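Local coordinates for protein Bacint_00347 (Bacteroides intestinalis DSM 17393, PDB 5MUM) that probably hydrolyses glycosidic bonds to rhamnose as a beta-propeller glycoside hydrolase of a gut Bacteroides, at residues L119-S124 and D134-T139; G66-G71 and L108-D113. All coordinates share one frame; numbering follows the deposited sequence.

Contact 1 (L119-S124 and D134-T139); sequences LNYCRS and DKEPMT
Arg123 and Glu136 meet in a salt bridge between strand 121-123 and the irregular segment that crosses it. Arg123 NE gives OE2 of Glu136 a good bond of 2.9 Å that lies in the guanidinium plane but reaches the oxygen from above the carboxylate plane. NH2 adds a weak, bent bond to OE1, the two flat groups being turned 57° apart. Shortening Arg123 to an alanine is likely to leave the Glu136 carboxylate without its counter-charge and freer to turn. Beside this bridge, Glu136 N bonds Tyr121 O at 2.8 Å, almost in line with the carbonyl, and fixes the backbones at one point.

Tyr121 suits its place because ring and hydroxyl serve different neighbours. Met138, nearly straight through chi2 and chi3 (174° and 173°), lays CE over one ring face, 3.7 Å from the centroid, with SD higher above the same face: a Met-aromatic contact. Glu136 CG packs against Tyr121 CD2 at 3.5 Å, and Leu119 CD2 reaches Met138 CG at 3.8 Å.

Two waters lie between the backbones, beside the one direct backbone bond. One accepts from Tyr121 N and sits within bonding distance of Leu119 O and Glu136 O; the second accepts the N-H of Arg123 and lies close to Asp134 O and Glu136 OE2.

Further out, Tyr178 OH bonds Arg123 NH1 and Trp185 NE1 bonds Tyr121 OH, while Phe161 of strand 159-165 touches Leu119 and Met138. The segment 134-139 passes across strand 121-123, the edge strand of the three-stranded sheet, beside the four-stranded sheet that begins with strand 146-153.

Contact 2 (G66-G71 and L108-D113); sequences GYLVLG and LHLSFD
Leu68 CD2 sits over one face of the Phe112 ring, 4.1 Å from the centroid and 16° off the normal, in a CH-pi contact. The methyl is displaced toward the rim, where Phe112 CD1 is its nearest ring atom at 3.9 Å. Both first torsions help: Leu68 carries CG opposite its backbone N (chi1 168°), and Phe112 holds its ring between the backbone N and the carbonyl carbon (chi1 49°), with the two side chains roughly perpendicular. A flat ring offers a broad surface to a branched chain, which suits a methyl group meeting a ring between two sheets.

The remaining contacts are aliphatic. Leu70 and Leu110 lie alongside, reaching in opposing senses, Leu70 CD2 lying 4.0 Å from Leu110 CD1. The other branch of Leu70, CD1, comes within 4.3 Å of Leu108 CD2, and Leu68 CD2 also approaches Leu110 CD1. Leucine fits the place of Leu70 because its forked end can meet two neighbours at once.

The strands belong to different sheets, and their axes pass 10.4 Å apart, running nearly antiparallel. That distance is one for side chains meeting between sheets, each strand sending alternate residues inward: Leu68 and Leu70 from one, Leu108, Leu110 and Phe112 from the other. Ile98 of strand 98-102 touches Leu68, Leu110 and Phe112, and Tyr87 meets the Phe112 ring.

All five touching residues are buried, and the contact is wholly apolar. Cohesion here rests on the hydrophobic effect and van der Waals contact, without directional polar bonds between the two strands.

How the contacts relate
Contact 2 comes first along the chain and is complete before contact 1 begins, and their centres lie 11 Å apart on the same side of the molecule. They share the antiparallel sheet 98-102, 108-112, 121-123: strand 108-112 is central and faces the four-stranded sheet containing 67-74, while the neighbouring strand 121-123 is an outermost one and carries contact 1. Between the two strands, Asn120 O probably bonds Ser111 OG and Ser124 N probably bonds Leu108 O. One sheet is therefore joined to the preceding sheet through an apolar interface and bordered at its edge by a loop segment held by mixed polar and apolar contacts, consistent with successive blades of a beta-propeller.

Contact 1 (L119-S124 and D134-T139)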
loop_
_atom_site.group_PDB
_atom_site.type_symbol
_atom_site.label_atom_id
_atom_site.label_comp_id
_atom_site.label_asym_id
_atom_site.label_seq_id
_atom_site.Cartn_x
_atom_site.Cartn_y
_atom_site.Cartn_z
ATOM N N LEU A 119 -6.899 -15.688 9.063
ATOM C CA LEU A 119 -6.836 -14.290 9.462
ATOM C C LEU A 119 -6.258 -14.122 10.880
ATOM O O LEU A 119 -6.736 -14.745 11.846
ATOM C CB LEU A 119 -8.227 -13.673 9.426
ATOM C CG LEU A 119 -8.303 -12.189 9.857
ATOM C CD1 LEU A 119 -7.610 -11.310 8.826
ATOM C CD2 LEU A 119 -9.731 -11.789 10.100
ATOM N N ASN A 120 -5.200 -13.333 10.973
ATOM C CA ASN A 120 -4.643 -12.804 12.189
ATOM C C ASN A 120 -5.004 -11.320 12.304
ATOM O O ASN A 120 -4.448 -10.466 11.592
ATOM C CB ASN A 120 -3.140 -12.887 12.171
ATOM C CG ASN A 120 -2.627 -14.293 11.992
ATOM O OD1 ASN A 120 -1.726 -14.510 11.179
ATOM N ND2 ASN A 120 -3.154 -15.234 12.745
ATOM N N TYR A 121 -5.905 -11.038 13.216
ATOM C CA TYR A 121 -6.441 -9.724 13.412
ATOM C C TYR A 121 -6.707 -9.506 14.905
ATOM O O TYR A 121 -7.278 -10.374 15.578
ATOM C CB TYR A 121 -7.743 -9.611 12.648
ATOM C CG TYR A 121 -8.595 -8.455 13.089
ATOM C CD1 TYR A 121 -8.171 -7.155 12.906
ATOM C CD2 TYR A 121 -9.845 -8.667 13.654
ATOM C CE1 TYR A 121 -8.936 -6.087 13.298
ATOM C CE2 TYR A 121 -10.615 -7.590 14.064
ATOM C CZ TYR A 121 -10.138 -6.304 13.885
ATOM O OH TYR A 121 -10.911 -5.236 14.275
ATOM N N CYS A 122 -6.338 -8.344 15.414
ATOM C CA CYS A 122 -6.731 -8.003 16.757
ATOM C C CYS A 122 -6.757 -6.516 16.912
ATOM O O CYS A 122 -6.175 -5.750 16.103
ATOM C CB CYS A 122 -5.794 -8.641 17.776
ATOM S SG CYS A 122 -4.127 -8.006 17.615
ATOM N N ARG A 123 -7.449 -6.121 17.971
ATOM C CA ARG A 123 -7.614 -4.729 18.338
ATOM C C ARG A 123 -6.825 -4.388 19.603
ATOM O O ARG A 123 -6.549 -5.264 20.441
ATOM C CB ARG A 123 -9.090 -4.417 18.548
ATOM C CG ARG A 123 -9.855 -4.424 17.250
ATOM C CD ARG A 123 -11.324 -4.206 17.444
ATOM N NE ARG A 123 -11.920 -5.396 18.023
ATOM C CZ ARG A 123 -13.178 -5.495 18.441
ATOM N NH1 ARG A 123 -14.014 -4.445 18.392
ATOM N NH2 ARG A 123 -13.602 -6.662 18.948
ATOM N N SER A 124 -6.476 -3.120 19.760
ATOM C CA SER A 124 -5.969 -2.662 21.052
ATOM C C SER A 124 -7.084 -2.794 22.103
ATOM O O SER A 124 -8.283 -2.820 21.792
ATOM C CB SER A 124 -5.398 -1.225 21.010
ATOM O OG SER A 124 -6.379 -0.259 20.706
ATOM N N ASP A 134 -6.653 -10.482 22.042
ATOM C CA ASP A 134 -6.479 -11.750 21.376
ATOM C C ASP A 134 -6.902 -11.660 19.928
ATOM O O ASP A 134 -7.714 -10.832 19.564
ATOM C CB ASP A 134 -7.347 -12.816 22.032
ATOM C CG ASP A 134 -6.932 -13.104 23.445
ATOM O OD1 ASP A 134 -5.722 -13.090 23.746
ATOM O OD2 ASP A 134 -7.825 -13.366 24.254
ATOM N N LYS A 135 -6.397 -12.591 19.133
ATOM C CA LYS A 135 -6.815 -12.720 17.749
ATOM C C LYS A 135 -8.299 -12.996 17.653
ATOM O O LYS A 135 -8.851 -13.814 18.404
ATOM C CB LYS A 135 -6.011 -13.807 17.022
ATOM C CG LYS A 135 -4.562 -13.420 16.826
ATOM C CD LYS A 135 -3.743 -14.540 16.162
ATOM C CE LYS A 135 -2.313 -14.063 15.914
ATOM N NZ LYS A 135 -1.379 -15.141 15.415
ATOM N N GLU A 136 -8.950 -12.303 16.728
ATOM C CA GLU A 136 -10.366 -12.486 16.545
ATOM C C GLU A 136 -10.730 -12.548 15.086
ATOM O O GLU A 136 -9.974 -12.099 14.249
ATOM C CB GLU A 136 -11.141 -11.357 17.244
ATOM C CG GLU A 136 -10.747 -9.951 16.831
ATOM C CD GLU A 136 -11.455 -8.883 17.671
ATOM O OE1 GLU A 136 -12.693 -8.860 17.675
ATOM O OE2 GLU A 136 -10.781 -8.053 18.313
ATOM N N PRO A 137 -11.873 -13.150 14.780
ATOM C CA PRO A 137 -12.392 -13.049 13.425
ATOM C C PRO A 137 -12.956 -11.657 13.148
ATOM O O PRO A 137 -13.165 -10.861 14.070
ATOM C CB PRO A 137 -13.536 -14.065 13.399
ATOM C CG PRO A 137 -13.940 -14.233 14.813
ATOM C CD PRO A 137 -12.752 -13.952 15.669
ATOM N N MET A 138 -13.193 -11.373 11.880
ATOM C CA MET A 138 -13.948 -10.182 11.514
ATOM C C MET A 138 -15.372 -10.582 11.321
ATOM O O MET A 138 -16.228 -10.238 12.148
ATOM C CB MET A 138 -13.366 -9.522 10.272
ATOM C CG MET A 138 -12.069 -8.846 10.587
ATOM S SD MET A 138 -11.341 -8.228 9.046
ATOM C CE MET A 138 -9.981 -7.340 9.811
ATOM N N THR A 139 -15.616 -11.341 10.255
ATOM C CA THR A 139 -16.930 -11.882 9.994
ATOM C C THR A 139 -16.968 -13.377 10.220
ATOM O O THR A 139 -18.039 -13.950 10.261
ATOM C CB THR A 139 -17.406 -11.545 8.549
ATOM O OG1 THR A 139 -16.715 -12.369 7.599
ATOM C CG2 THR A 139 -17.165 -10.076 8.212
HETATM O O HOH W 1 -7.612 -13.285 13.877
HETATM O O HOH W 2 -8.584 -8.214 19.576
#

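Contact 2 (G66-G71 and L108-D113)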
loop_
_atom_site.group_PDB
_atom_site.type_symbol
_atom_site.label_atom_id
_atom_site.label_comp_id
_atom_site.label_asym_id
_atom_site.label_seq_id
_atom_site.Cartn_x
_atom_site.Cartn_y
_atom_site.Cartn_z
ATOM N N GLY A 66 11.539 -11.110 15.486
ATOM C CA GLY A 66 10.326 -11.488 14.784
ATOM C C GLY A 66 9.078 -11.118 15.512
ATOM O O GLY A 66 8.009 -11.516 15.077
ATOM N N TYR A 67 9.186 -10.389 16.642
ATOM C CA TYR A 67 7.996 -9.935 17.353
ATOM C C TYR A 67 7.447 -8.691 16.725
ATOM O O TYR A 67 8.198 -7.796 16.371
ATOM C CB TYR A 67 8.241 -9.642 18.844
ATOM C CG TYR A 67 8.462 -10.883 19.609
ATOM C CD1 TYR A 67 9.706 -11.473 19.632
ATOM C CD2 TYR A 67 7.403 -11.514 20.282
ATOM C CE1 TYR A 67 9.919 -12.670 20.302
ATOM C CE2 TYR A 67 7.601 -12.706 20.968
ATOM C CZ TYR A 67 8.870 -13.275 20.979
ATOM O OH TYR A 67 9.106 -14.453 21.652
ATOM N N LEU A 68 6.120 -8.651 16.686
ATOM C CA LEU A 68 5.377 -7.458 16.329
ATOM C C LEU A 68 5.550 -6.438 17.418
ATOM O O LEU A 68 5.143 -6.690 18.570
ATOM C CB LEU A 68 3.901 -7.794 16.164
ATOM C CG LEU A 68 2.897 -6.637 16.066
ATOM C CD1 LEU A 68 3.227 -5.827 14.857
ATOM C CD2 LEU A 68 1.510 -7.225 15.958
ATOM N N VAL A 69 6.140 -5.306 17.045
ATOM C CA VAL A 69 6.307 -4.158 17.899
ATOM C C VAL A 69 5.344 -3.071 17.456
ATOM O O VAL A 69 5.157 -2.850 16.234
ATOM C CB VAL A 69 7.754 -3.610 17.817
ATOM C CG1 VAL A 69 7.919 -2.319 18.621
ATOM C CG2 VAL A 69 8.728 -4.675 18.288
ATOM N N LEU A 70 4.747 -2.404 18.442
ATOM C CA LEU A 70 3.917 -1.212 18.232
ATOM C C LEU A 70 4.602 -0.037 18.864
ATOM O O LEU A 70 5.196 -0.162 19.942
ATOM C CB LEU A 70 2.571 -1.328 18.896
ATOM C CG LEU A 70 1.720 -2.513 18.492
ATOM C CD1 LEU A 70 0.477 -2.589 19.331
ATOM C CD2 LEU A 70 1.423 -2.385 17.000
ATOM N N GLY A 71 4.537 1.096 18.195
ATOM C CA GLY A 71 5.060 2.319 18.735
ATOM C C GLY A 71 4.140 3.478 18.549
ATOM O O GLY A 71 3.292 3.483 17.677
ATOM N N LEU A 108 -6.520 0.814 17.893
ATOM C CA LEU A 108 -5.640 0.240 16.870
ATOM C C LEU A 108 -6.223 -1.078 16.384
ATOM O O LEU A 108 -6.698 -1.895 17.190
ATOM C CB LEU A 108 -4.246 -0.043 17.424
ATOM C CG LEU A 108 -3.330 1.144 17.710
ATOM C CD1 LEU A 108 -3.840 1.966 18.891
ATOM C CD2 LEU A 108 -1.926 0.643 17.969
ATOM N N HIS A 109 -6.141 -1.281 15.078
ATOM C CA HIS A 109 -6.528 -2.514 14.438
ATOM C C HIS A 109 -5.280 -2.999 13.739
ATOM O O HIS A 109 -4.651 -2.252 13.001
ATOM C CB HIS A 109 -7.606 -2.232 13.408
ATOM C CG HIS A 109 -8.924 -1.902 14.007
ATOM N ND1 HIS A 109 -9.171 -0.716 14.670
ATOM C CD2 HIS A 109 -10.087 -2.586 14.013
ATOM C CE1 HIS A 109 -10.426 -0.715 15.094
ATOM N NE2 HIS A 109 -11.010 -1.826 14.701
ATOM N N LEU A 110 -4.958 -4.250 13.947
ATOM C CA LEU A 110 -3.702 -4.831 13.473
ATOM C C LEU A 110 -4.035 -6.102 12.775
ATOM O O LEU A 110 -4.826 -6.876 13.289
ATOM C CB LEU A 110 -2.801 -5.201 14.650
ATOM C CG LEU A 110 -1.758 -4.220 15.136
ATOM C CD1 LEU A 110 -0.749 -3.968 14.049
ATOM C CD2 LEU A 110 -2.408 -2.927 15.652
ATOM N N SER A 111 -3.411 -6.326 11.629
ATOM C CA SER A 111 -3.534 -7.570 10.941
ATOM C C SER A 111 -2.177 -7.927 10.361
ATOM O O SER A 111 -1.454 -7.080 9.828
ATOM C CB SER A 111 -4.596 -7.490 9.862
ATOM O OG SER A 111 -4.917 -8.775 9.384
ATOM N N PHE A 112 -1.782 -9.168 10.529
ATOM C CA PHE A 112 -0.381 -9.480 10.305
ATOM C C PHE A 112 -0.137 -10.935 10.017
ATOM O O PHE A 112 -0.962 -11.803 10.313
ATOM C CB PHE A 112 0.442 -9.062 11.530
ATOM C CG PHE A 112 -0.132 -9.551 12.821
ATOM C CD1 PHE A 112 -1.106 -8.825 13.479
ATOM C CD2 PHE A 112 0.250 -10.780 13.346
ATOM C CE1 PHE A 112 -1.687 -9.315 14.645
ATOM C CE2 PHE A 112 -0.309 -11.261 14.515
ATOM C CZ PHE A 112 -1.277 -10.512 15.178
ATOM N N ASP A 113 1.016 -11.169 9.425
ATOM C CA ASP A 113 1.646 -12.488 9.377
ATOM C C ASP A 113 0.871 -13.515 8.526
ATOM O O ASP A 113 0.625 -14.652 8.975
ATOM C CB ASP A 113 1.904 -13.025 10.802
ATOM C CG ASP A 113 2.759 -14.285 10.804
ATOM O OD1 ASP A 113 3.588 -14.456 9.867
ATOM O OD2 ASP A 113 2.598 -15.096 11.735
#